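Local coordinates for protein TipC2 (Streptococcus intermedius B196, PDB 6DHX) that probably acts as an immunity protein (antitoxin) that protects its producer against an antibacterial toxin exported by the type VII secretion system, at residues G72-I77 with Y158-N163; I63-I68 with Q164-D169; E24-T29 with Y110-R115. All coordinates share one frame; numbering follows the deposited sequence.

All three contacts lay helices against the same mixed sheet. Interactions 1 and 2 are neighbours, with centres 8 Å apart: they use consecutive six-residue lengths of helix 151-173 and reach adjacent antiparallel strands, 74-82 and 59-65. They touch directly where Ile77 CD1 of interaction 1 packs on Lys165 CE of interaction 2 at 3.6 Å. Interaction 3 lies on the opposite side of the chain's centre from interaction 1, its centre 18 Å from that of interaction 2 and 21 Å from that of interaction 1. Leu167 CD2 of interaction 2 meets Ile25 CD1 of interaction 3 at 3.5 Å, joining helices 151-173 and 21-32. The sulfate ion, probably from the crystallisation liquor, belongs to interaction 3.

Interaction 1. Residues G72-I77 with Y158-N163; sequences GNYTKI and YEKIVN
Ile161 of the helix lays its CG1-CD1 arm across one face of the Tyr74 ring, the two side chains advancing from opposite directions. The methyl CD1 stands 3.8 Å from the ring centroid and only 7° off the ring normal, a CH-pi contact over the centre of the face, while CG1 of Ile161 sits nearer the rim, 3.5 Å from CE1 of Tyr74. The branched side chain serves two partners at once: with CG1 placed anti to the carbonyl carbon (chi1 -59°), CG2 is directed to Ile77 and meets its CG2 at 3.9 Å. Ile77 crosses Ile161 at a slant, and two beta-branched residues suit this buried spot, where they meet through carbon atoms only. Lys160 works at the phenolic end, where the contact opens to solvent. Its extended aliphatic chain passes the ring obliquely, with CD 3.6 Å from Tyr74 OH and CE 3.7 Å from Tyr74 CE2, and a bend at the last torsion turns NZ away from the ring. A tyrosine fits here because its flat face receives the isoleucine while its hydroxyl hydrogen-bonds to His157 ND1 of the same helix. The contact thus sets helix 151-173 on strand 74-82, their local axes 11.1 Å apart at 39°; Phe94 of the adjoining strand 89-99 packs against both Tyr74 and Ile161, and Tyr65 of strand 59-65 flanks Ile77.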
loop_
_atom_site.group_PDB
_atom_site.type_symbol
_atom_site.label_atom_id
_atom_site.label_comp_id
_atom_site.label_asym_id
_atom_site.label_seq_id
_atom_site.Cartn_x
_atom_site.Cartn_y
_atom_site.Cartn_z
ATOM N N GLY A 72 10.779 -4.077 13.535
ATOM C CA GLY A 72 10.816 -5.525 13.639
ATOM C C GLY A 72 11.156 -6.252 12.354
ATOM O O GLY A 72 12.221 -6.015 11.778
ATOM N N ASN A 73 10.270 -7.131 11.881
ATOM C CA ASN A 73 10.569 -7.923 10.695
ATOM C C ASN A 73 10.086 -7.271 9.399
ATOM O O ASN A 73 10.155 -7.914 8.339
ATOM C CB ASN A 73 9.960 -9.328 10.809
ATOM C CG ASN A 73 10.702 -10.209 11.800
ATOM O OD1 ASN A 73 10.097 -10.809 12.692
ATOM N ND2 ASN A 73 12.019 -10.291 11.647
ATOM N N TYR A 74 9.591 -6.036 9.444
ATOM C CA TYR A 74 9.059 -5.420 8.227
ATOM C C TYR A 74 10.203 -4.893 7.375
ATOM O O TYR A 74 11.056 -4.132 7.850
ATOM C CB TYR A 74 8.066 -4.304 8.566
ATOM C CG TYR A 74 6.829 -4.844 9.253
ATOM C CD1 TYR A 74 5.749 -5.338 8.516
ATOM C CD2 TYR A 74 6.752 -4.900 10.641
ATOM C CE1 TYR A 74 4.618 -5.859 9.153
ATOM C CE2 TYR A 74 5.631 -5.409 11.283
ATOM C CZ TYR A 74 4.558 -5.884 10.531
ATOM O OH TYR A 74 3.448 -6.418 11.170
ATOM N N THR A 75 10.214 -5.294 6.109
ATOM C CA THR A 75 11.329 -5.032 5.212
ATOM C C THR A 75 11.040 -3.907 4.227
ATOM O O THR A 75 11.989 -3.369 3.631
ATOM C CB THR A 75 11.693 -6.310 4.435
ATOM O OG1 THR A 75 10.549 -6.774 3.705
ATOM C CG2 THR A 75 12.125 -7.398 5.392
ATOM N N LYS A 76 9.765 -3.575 4.015
ATOM C CA LYS A 76 9.392 -2.575 3.022
ATOM C C LYS A 76 7.979 -2.094 3.303
ATOM O O LYS A 76 7.089 -2.894 3.603
ATOM C CB LYS A 76 9.463 -3.150 1.596
ATOM C CG LYS A 76 9.243 -2.122 0.511
ATOM C CD LYS A 76 9.636 -2.706 -0.859
ATOM C CE LYS A 76 9.588 -1.623 -1.910
ATOM N NZ LYS A 76 9.995 -2.148 -3.276
ATOM N N ILE A 77 7.764 -0.791 3.163
ATOM C CA ILE A 77 6.428 -0.217 3.182
ATOM C C ILE A 77 6.422 0.855 2.108
ATOM O O ILE A 77 7.276 1.745 2.118
ATOM C CB ILE A 77 6.053 0.398 4.563
ATOM C CG1 ILE A 77 6.303 -0.566 5.729
ATOM C CG2 ILE A 77 4.576 0.913 4.532
ATOM C CD1 ILE A 77 6.322 0.122 7.126
ATOM N N TYR A 158 -2.216 -5.874 8.792
ATOM C CA TYR A 158 -2.867 -4.777 8.078
ATOM C C TYR A 158 -3.203 -3.630 9.032
ATOM O O TYR A 158 -2.930 -2.457 8.743
ATOM C CB TYR A 158 -4.140 -5.310 7.389
ATOM C CG TYR A 158 -4.858 -4.193 6.689
ATOM C CD1 TYR A 158 -4.537 -3.879 5.376
ATOM C CD2 TYR A 158 -5.832 -3.446 7.343
ATOM C CE1 TYR A 158 -5.163 -2.844 4.710
ATOM C CE2 TYR A 158 -6.476 -2.365 6.693
ATOM C CZ TYR A 158 -6.133 -2.088 5.362
ATOM O OH TYR A 158 -6.746 -1.050 4.690
ATOM N N GLU A 159 -3.777 -3.958 10.195
ATOM C CA GLU A 159 -4.105 -2.930 11.183
ATOM C C GLU A 159 -2.845 -2.192 11.624
ATOM O O GLU A 159 -2.841 -0.966 11.741
ATOM C CB GLU A 159 -4.819 -3.560 12.381
ATOM C CG GLU A 159 -4.977 -2.652 13.608
ATOM C CD GLU A 159 -5.900 -1.462 13.374
ATOM O OE1 GLU A 159 -6.761 -1.508 12.462
ATOM O OE2 GLU A 159 -5.789 -0.483 14.150
ATOM N N LYS A 160 -1.769 -2.931 11.861
ATOM C CA LYS A 160 -0.550 -2.321 12.381
ATOM C C LYS A 160 0.118 -1.399 11.360
ATOM O O LYS A 160 0.568 -0.298 11.707
ATOM C CB LYS A 160 0.407 -3.430 12.801
ATOM C CG LYS A 160 1.686 -2.896 13.451
ATOM C CD LYS A 160 2.545 -4.117 13.850
ATOM C CE LYS A 160 3.980 -3.718 14.160
ATOM N NZ LYS A 160 4.040 -2.664 15.204
ATOM N N ILE A 161 0.220 -1.842 10.111
ATOM C CA ILE A 161 0.971 -1.084 9.119
ATOM C C ILE A 161 0.086 -0.129 8.352
ATOM O O ILE A 161 0.465 1.033 8.147
ATOM C CB ILE A 161 1.710 -2.030 8.149
ATOM C CG1 ILE A 161 2.680 -2.932 8.928
ATOM C CG2 ILE A 161 2.404 -1.193 7.018
ATOM C CD1 ILE A 161 3.754 -2.162 9.745
ATOM N N VAL A 162 -1.052 -0.594 7.823
ATOM C CA VAL A 162 -1.859 0.338 7.022
ATOM C C VAL A 162 -2.578 1.332 7.929
ATOM O O VAL A 162 -2.548 2.538 7.686
ATOM C CB VAL A 162 -2.861 -0.386 6.104
ATOM C CG1 VAL A 162 -3.775 0.668 5.354
ATOM C CG2 VAL A 162 -2.113 -1.231 5.052
ATOM N N ASN A 163 -3.290 0.835 8.950
ATOM C CA ASN A 163 -4.088 1.784 9.729
ATOM C C ASN A 163 -3.238 2.594 10.702
ATOM O O ASN A 163 -3.321 3.829 10.732
ATOM C CB ASN A 163 -5.204 1.033 10.460
ATOM C CG ASN A 163 -6.311 0.619 9.496
ATOM O OD1 ASN A 163 -6.439 1.200 8.414
ATOM N ND2 ASN A 163 -7.117 -0.348 9.884
#

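Interaction 2. Residues I63-I68 with Q164-D169; sequences ILYKDI and QKVLKD
A tyrosine-aspartate hydrogen bond, set in partly buried packing, ties Tyr65 to Asp169 where helix 151-173 lies across the antiparallel part of the sheet. Tyr65 ends strand 59-65, and the helix-on-sheet packing here brings the local axes to 11.9 Å at 129°. The hydroxyl of Tyr65 donates to OD2 of Asp169 over 2.6 Å, using the anti lone pair of that oxygen. Ring and carboxylate are nearly coplanar, 18° apart, with OD2 lying at the ring edge. Tyrosine suits the site because its long ring spans the gap between strand and helix and still delivers a polar group to the far side. Val166 supplies an apolar contact, crossing the ring with CG2 4.1 Å from Tyr65 CE1. Lys165 runs alongside the ring from helix to strand and packs by the end of its chain, CE lying 3.9 Å from Tyr65 CD2; a bend at the last torsion (chi4 65°) sends its NZ to Ala69 O, with which it hydrogen-bonds. Leu42 from a loop touches both Tyr65 and Asp169. The hydroxyl is gripped a second time, as acceptor: one water donates both to Tyr65 OH and to Val166 O, at 3.0 Å in each case.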
loop_
_atom_site.group_PDB
_atom_site.type_symbol
_atom_site.label_atom_id
_atom_site.label_comp_id
_atom_site.label_asym_id
_atom_site.label_seq_id
_atom_site.Cartn_x
_atom_site.Cartn_y
_atom_site.Cartn_z
ATOM N N ILE A 63 6.241 6.422 -2.796
ATOM C CA ILE A 63 6.622 6.760 -1.429
ATOM C C ILE A 63 7.241 5.512 -0.819
ATOM O O ILE A 63 6.669 4.417 -0.937
ATOM C CB ILE A 63 5.393 7.199 -0.606
ATOM C CG1 ILE A 63 4.569 8.290 -1.345
ATOM C CG2 ILE A 63 5.803 7.596 0.811
ATOM C CD1 ILE A 63 5.395 9.567 -1.769
ATOM N N LEU A 64 8.390 5.662 -0.185
ATOM C CA LEU A 64 9.089 4.517 0.402
ATOM C C LEU A 64 9.434 4.860 1.844
ATOM O O LEU A 64 10.098 5.884 2.097
ATOM C CB LEU A 64 10.411 4.223 -0.377
ATOM C CG LEU A 64 11.196 3.008 0.101
ATOM C CD1 LEU A 64 10.327 1.736 -0.232
ATOM C CD2 LEU A 64 12.565 2.861 -0.577
ATOM N N TYR A 65 9.017 4.012 2.788
ATOM C CA TYR A 65 9.382 4.284 4.176
ATOM C C TYR A 65 10.876 4.083 4.383
ATOM O O TYR A 65 11.461 3.102 3.915
ATOM C CB TYR A 65 8.588 3.387 5.148
ATOM C CG TYR A 65 7.281 4.041 5.486
ATOM C CD1 TYR A 65 6.244 4.080 4.548
ATOM C CD2 TYR A 65 7.097 4.684 6.708
ATOM C CE1 TYR A 65 5.020 4.747 4.815
ATOM C CE2 TYR A 65 5.902 5.361 6.997
ATOM C CZ TYR A 65 4.875 5.383 6.049
ATOM O OH TYR A 65 3.696 6.024 6.321
ATOM N N LYS A 66 11.487 5.034 5.102
ATOM C CA LYS A 66 12.904 4.974 5.438
ATOM C C LYS A 66 13.177 3.843 6.424
ATOM O O LYS A 66 12.331 3.475 7.235
ATOM C CB LYS A 66 13.371 6.307 6.064
ATOM C CG LYS A 66 13.242 7.544 5.149
ATOM C CD LYS A 66 13.505 8.862 5.910
ATOM C CE LYS A 66 13.436 10.099 4.986
ATOM N NZ LYS A 66 13.612 11.410 5.781
ATOM N N ASP A 67 14.394 3.311 6.363
ATOM C CA ASP A 67 14.777 2.223 7.263
ATOM C C ASP A 67 14.583 2.596 8.735
ATOM O O ASP A 67 14.111 1.766 9.523
ATOM C CB ASP A 67 16.217 1.816 6.986
ATOM C CG ASP A 67 16.406 1.293 5.586
ATOM O OD1 ASP A 67 15.428 0.752 5.007
ATOM O OD2 ASP A 67 17.536 1.419 5.062
ATOM N N ILE A 68 14.907 3.847 9.118
ATOM C CA ILE A 68 14.663 4.325 10.491
ATOM C C ILE A 68 13.206 4.143 10.901
ATOM O O ILE A 68 12.893 3.992 12.093
ATOM C CB ILE A 68 15.093 5.809 10.650
ATOM C CG1 ILE A 68 14.568 6.418 11.952
ATOM C CG2 ILE A 68 14.569 6.686 9.550
ATOM C CD1 ILE A 68 15.395 6.133 13.170
ATOM N N GLN A 164 -2.420 1.922 11.504
ATOM C CA GLN A 164 -1.704 2.566 12.600
ATOM C C GLN A 164 -0.403 3.209 12.153
ATOM O O GLN A 164 0.252 3.917 12.945
ATOM C CB GLN A 164 -1.434 1.538 13.731
ATOM C CG GLN A 164 -2.724 1.067 14.444
ATOM C CD GLN A 164 -3.688 2.237 14.641
ATOM O OE1 GLN A 164 -3.297 3.304 15.143
ATOM N NE2 GLN A 164 -4.936 2.062 14.205
ATOM N N LYS A 165 -0.014 3.030 10.899
ATOM C CA LYS A 165 1.211 3.664 10.453
ATOM C C LYS A 165 0.944 4.514 9.214
ATOM O O LYS A 165 1.010 5.759 9.299
ATOM C CB LYS A 165 2.305 2.616 10.202
ATOM C CG LYS A 165 3.697 3.200 9.950
ATOM C CD LYS A 165 4.727 2.061 10.024
ATOM C CE LYS A 165 6.126 2.556 9.769
ATOM N NZ LYS A 165 6.604 3.510 10.839
ATOM N N VAL A 166 0.615 3.897 8.078
ATOM C CA VAL A 166 0.483 4.670 6.830
ATOM C C VAL A 166 -0.645 5.687 6.935
ATOM O O VAL A 166 -0.469 6.870 6.604
ATOM C CB VAL A 166 0.246 3.745 5.622
ATOM C CG1 VAL A 166 -0.035 4.607 4.356
ATOM C CG2 VAL A 166 1.449 2.785 5.416
ATOM N N LEU A 167 -1.830 5.243 7.346
ATOM C CA LEU A 167 -2.956 6.180 7.358
ATOM C C LEU A 167 -2.843 7.145 8.537
ATOM O O LEU A 167 -3.259 8.312 8.440
ATOM C CB LEU A 167 -4.300 5.442 7.386
ATOM C CG LEU A 167 -4.614 4.620 6.118
ATOM C CD1 LEU A 167 -6.003 3.944 6.239
ATOM C CD2 LEU A 167 -4.580 5.524 4.825
ATOM N N LYS A 168 -2.274 6.699 9.644
ATOM C CA LYS A 168 -2.054 7.621 10.763
ATOM C C LYS A 168 -1.031 8.695 10.372
ATOM O O LYS A 168 -1.179 9.883 10.711
ATOM C CB LYS A 168 -1.584 6.826 11.981
ATOM C CG LYS A 168 -1.515 7.647 13.256
ATOM C CD LYS A 168 -1.017 6.794 14.409
ATOM C CE LYS A 168 -1.198 7.482 15.754
ATOM N NZ LYS A 168 -0.770 6.587 16.855
ATOM N N ASP A 169 -0.012 8.294 9.602
ATOM C CA ASP A 169 0.957 9.248 9.055
ATOM C C ASP A 169 0.286 10.250 8.130
ATOM O O ASP A 169 0.609 11.440 8.167
ATOM C CB ASP A 169 2.064 8.521 8.280
ATOM C CG ASP A 169 3.118 7.916 9.184
ATOM O OD1 ASP A 169 3.107 8.205 10.391
ATOM O OD2 ASP A 169 3.950 7.139 8.693
HETATM O O HOH W 1 1.806 7.656 4.747
#

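Interaction 3. Residues E24-T29 with Y110-R115; sequences EIYQET and YTRQDR. With SO4 (sulfate ion), chain D.
Arg112 lies over one face of the Tyr26 ring. The guanidinium is nearly parallel to the ring, the planes 13° apart, but displaced toward its CD1 side, with NE of Arg112 3.4 Å from CD1 of Tyr26. Arg112 CD adds a CH-pi contact, 3.7 Å from the ring centroid. Bends at the second (chi2 -87°) and third torsions fold the arginine back so that methylene and guanidinium share the same face. Arginine suits the place because a flat group can lie over a ring and still use its edge for hydrogen bonds.

Those bonds form the second group. NH1 of Arg112 donates to Gln27 OE1 over 2.8 Å, on a lone pair in the carbonyl plane, the amide and guanidinium planes standing steeply to each other at 71°. Arg115 NH2 donates to a water that in turn probably donates to Gln27 OE1.

Charge forms the third group. Asp23 makes salt bridges with Arg112 NH1 and Arg115 NH2, and with Gln27 would fix the guanidinium over the ring. A sulfate, probably from the crystallisation liquor, takes NE of Arg112 on O1 at 2.9 Å and NH2 on O4 at 2.8 Å.

The contact fastens helix 21-32 to the end of strand 102-111 and the turn after it. Tyr26 rests on Ile90 of strand 89-99 and hydrogen-bonds through OH to Asn88 ND2, which also binds the sulfate; Ile25 packs on Leu167 and Trp170 of helix 151-173.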
loop_
_atom_site.group_PDB
_atom_site.type_symbol
_atom_site.label_atom_id
_atom_site.label_comp_id
_atom_site.label_asym_id
_atom_site.label_seq_id
_atom_site.Cartn_x
_atom_site.Cartn_y
_atom_site.Cartn_z
ATOM N N GLU A 24 -8.778 10.925 -0.762
ATOM C CA GLU A 24 -8.113 12.109 -0.247
ATOM C C GLU A 24 -6.608 12.041 -0.516
ATOM O O GLU A 24 -5.998 12.996 -1.024
ATOM C CB GLU A 24 -8.454 12.197 1.247
ATOM C CG GLU A 24 -8.098 13.425 1.939
ATOM C CD GLU A 24 -8.506 13.310 3.409
ATOM O OE1 GLU A 24 -7.742 12.647 4.143
ATOM O OE2 GLU A 24 -9.579 13.853 3.777
ATOM N N ILE A 25 -5.997 10.897 -0.224
ATOM C CA ILE A 25 -4.578 10.696 -0.522
ATOM C C ILE A 25 -4.307 10.810 -2.025
ATOM O O ILE A 25 -3.345 11.479 -2.439
ATOM C CB ILE A 25 -4.089 9.335 0.008
ATOM C CG1 ILE A 25 -4.184 9.279 1.549
ATOM C CG2 ILE A 25 -2.627 9.090 -0.446
ATOM C CD1 ILE A 25 -4.090 7.782 2.138
ATOM N N TYR A 26 -5.130 10.150 -2.842
ATOM C CA TYR A 26 -4.928 10.175 -4.290
ATOM C C TYR A 26 -5.016 11.613 -4.809
ATOM O O TYR A 26 -4.137 12.084 -5.551
ATOM C CB TYR A 26 -5.982 9.279 -4.969
ATOM C CG TYR A 26 -5.877 9.247 -6.475
ATOM C CD1 TYR A 26 -6.444 10.269 -7.252
ATOM C CD2 TYR A 26 -5.227 8.178 -7.138
ATOM C CE1 TYR A 26 -6.327 10.237 -8.641
ATOM C CE2 TYR A 26 -5.110 8.153 -8.533
ATOM C CZ TYR A 26 -5.666 9.174 -9.261
ATOM O OH TYR A 26 -5.605 9.193 -10.619
ATOM N N GLN A 27 -6.086 12.322 -4.425
ATOM C CA GLN A 27 -6.320 13.653 -4.999
ATOM C C GLN A 27 -5.306 14.659 -4.499
ATOM O O GLN A 27 -4.884 15.545 -5.248
ATOM C CB GLN A 27 -7.751 14.111 -4.669
ATOM C CG GLN A 27 -8.762 13.220 -5.434
ATOM C CD GLN A 27 -10.222 13.538 -5.161
ATOM O OE1 GLN A 27 -11.039 12.615 -5.087
ATOM N NE2 GLN A 27 -10.580 14.838 -5.021
ATOM N N GLU A 28 -4.954 14.600 -3.211
ATOM C CA GLU A 28 -3.987 15.598 -2.757
ATOM C C GLU A 28 -2.613 15.299 -3.338
ATOM O O GLU A 28 -1.856 16.242 -3.621
ATOM C CB GLU A 28 -3.947 15.623 -1.240
ATOM C CG GLU A 28 -2.983 16.653 -0.619
ATOM C CD GLU A 28 -3.361 18.116 -0.817
ATOM O OE1 GLU A 28 -4.463 18.436 -1.303
ATOM O OE2 GLU A 28 -2.525 18.949 -0.409
ATOM N N THR A 29 -2.292 14.010 -3.526
ATOM C CA THR A 29 -0.999 13.708 -4.159
ATOM C C THR A 29 -0.998 14.113 -5.612
ATOM O O THR A 29 -0.017 14.691 -6.069
ATOM C CB THR A 29 -0.626 12.226 -3.992
ATOM O OG1 THR A 29 -0.610 11.922 -2.591
ATOM C CG2 THR A 29 0.817 11.969 -4.622
ATOM N N TYR A 110 -6.349 0.552 -4.050
ATOM C CA TYR A 110 -7.588 1.305 -4.119
ATOM C C TYR A 110 -7.782 1.794 -5.552
ATOM O O TYR A 110 -6.989 2.611 -6.044
ATOM C CB TYR A 110 -7.556 2.477 -3.150
ATOM C CG TYR A 110 -8.750 3.376 -3.351
ATOM C CD1 TYR A 110 -9.995 3.005 -2.824
ATOM C CD2 TYR A 110 -8.638 4.568 -4.068
ATOM C CE1 TYR A 110 -11.087 3.814 -2.993
ATOM C CE2 TYR A 110 -9.736 5.410 -4.245
ATOM C CZ TYR A 110 -10.961 5.016 -3.693
ATOM O OH TYR A 110 -12.107 5.781 -3.817
ATOM N N THR A 111 -8.843 1.297 -6.219
ATOM C CA THR A 111 -9.113 1.620 -7.608
ATOM C C THR A 111 -10.112 2.775 -7.630
ATOM O O THR A 111 -11.158 2.711 -6.977
ATOM C CB THR A 111 -9.628 0.405 -8.392
ATOM O OG1 THR A 111 -10.493 -0.437 -7.576
ATOM C CG2 THR A 111 -8.403 -0.449 -8.809
ATOM N N ARG A 112 -9.733 3.852 -8.313
ATOM C CA ARG A 112 -10.523 5.085 -8.310
ATOM C C ARG A 112 -11.877 4.898 -8.965
ATOM O O ARG A 112 -12.874 5.478 -8.514
ATOM C CB ARG A 112 -9.756 6.191 -9.060
ATOM C CG ARG A 112 -8.601 6.734 -8.184
ATOM C CD ARG A 112 -9.120 7.853 -7.274
ATOM N NE ARG A 112 -9.475 9.066 -8.020
ATOM C CZ ARG A 112 -9.981 10.157 -7.454
ATOM N NH1 ARG A 112 -10.242 10.149 -6.134
ATOM N NH2 ARG A 112 -10.208 11.267 -8.229
ATOM N N GLN A 113 -11.929 4.153 -10.060
ATOM C CA GLN A 113 -13.145 4.169 -10.871
ATOM C C GLN A 113 -14.322 3.434 -10.227
ATOM O O GLN A 113 -15.462 3.708 -10.619
ATOM C CB GLN A 113 -12.909 3.616 -12.283
ATOM C CG GLN A 113 -11.864 4.478 -13.095
ATOM C CD GLN A 113 -12.152 5.977 -13.007
ATOM O OE1 GLN A 113 -13.240 6.414 -13.320
ATOM N NE2 GLN A 113 -11.200 6.740 -12.515
ATOM N N ASP A 114 -14.087 2.560 -9.245
ATOM C CA ASP A 114 -15.166 1.844 -8.579
ATOM C C ASP A 114 -15.067 2.027 -7.070
ATOM O O ASP A 114 -15.744 1.298 -6.309
ATOM C CB ASP A 114 -15.159 0.361 -8.976
ATOM C CG ASP A 114 -13.842 -0.328 -8.630
ATOM O OD1 ASP A 114 -12.962 0.312 -8.013
ATOM O OD2 ASP A 114 -13.704 -1.523 -8.980
ATOM N N ARG A 115 -14.250 2.998 -6.622
ATOM C CA ARG A 115 -14.049 3.315 -5.207
ATOM C C ARG A 115 -13.921 2.050 -4.369
ATOM O O ARG A 115 -14.657 1.831 -3.406
ATOM C CB ARG A 115 -15.194 4.212 -4.690
ATOM C CG ARG A 115 -15.131 5.630 -5.351
ATOM C CD ARG A 115 -16.069 6.676 -4.681
ATOM N NE ARG A 115 -16.385 7.848 -5.586
ATOM C CZ ARG A 115 -15.579 8.898 -5.816
ATOM N NH1 ARG A 115 -15.980 9.873 -6.623
ATOM N NH2 ARG A 115 -14.366 8.998 -5.260
HETATM S S SO4 D . -10.144 10.228 -11.658
HETATM O O1 SO4 D . -9.793 9.041 -10.900
HETATM O O2 SO4 D . -11.575 10.401 -11.713
HETATM O O3 SO4 D . -9.565 10.093 -12.985
HETATM O O4 SO4 D . -9.654 11.363 -10.965
HETATM O O HOH W 2 -13.853 11.957 -5.438
#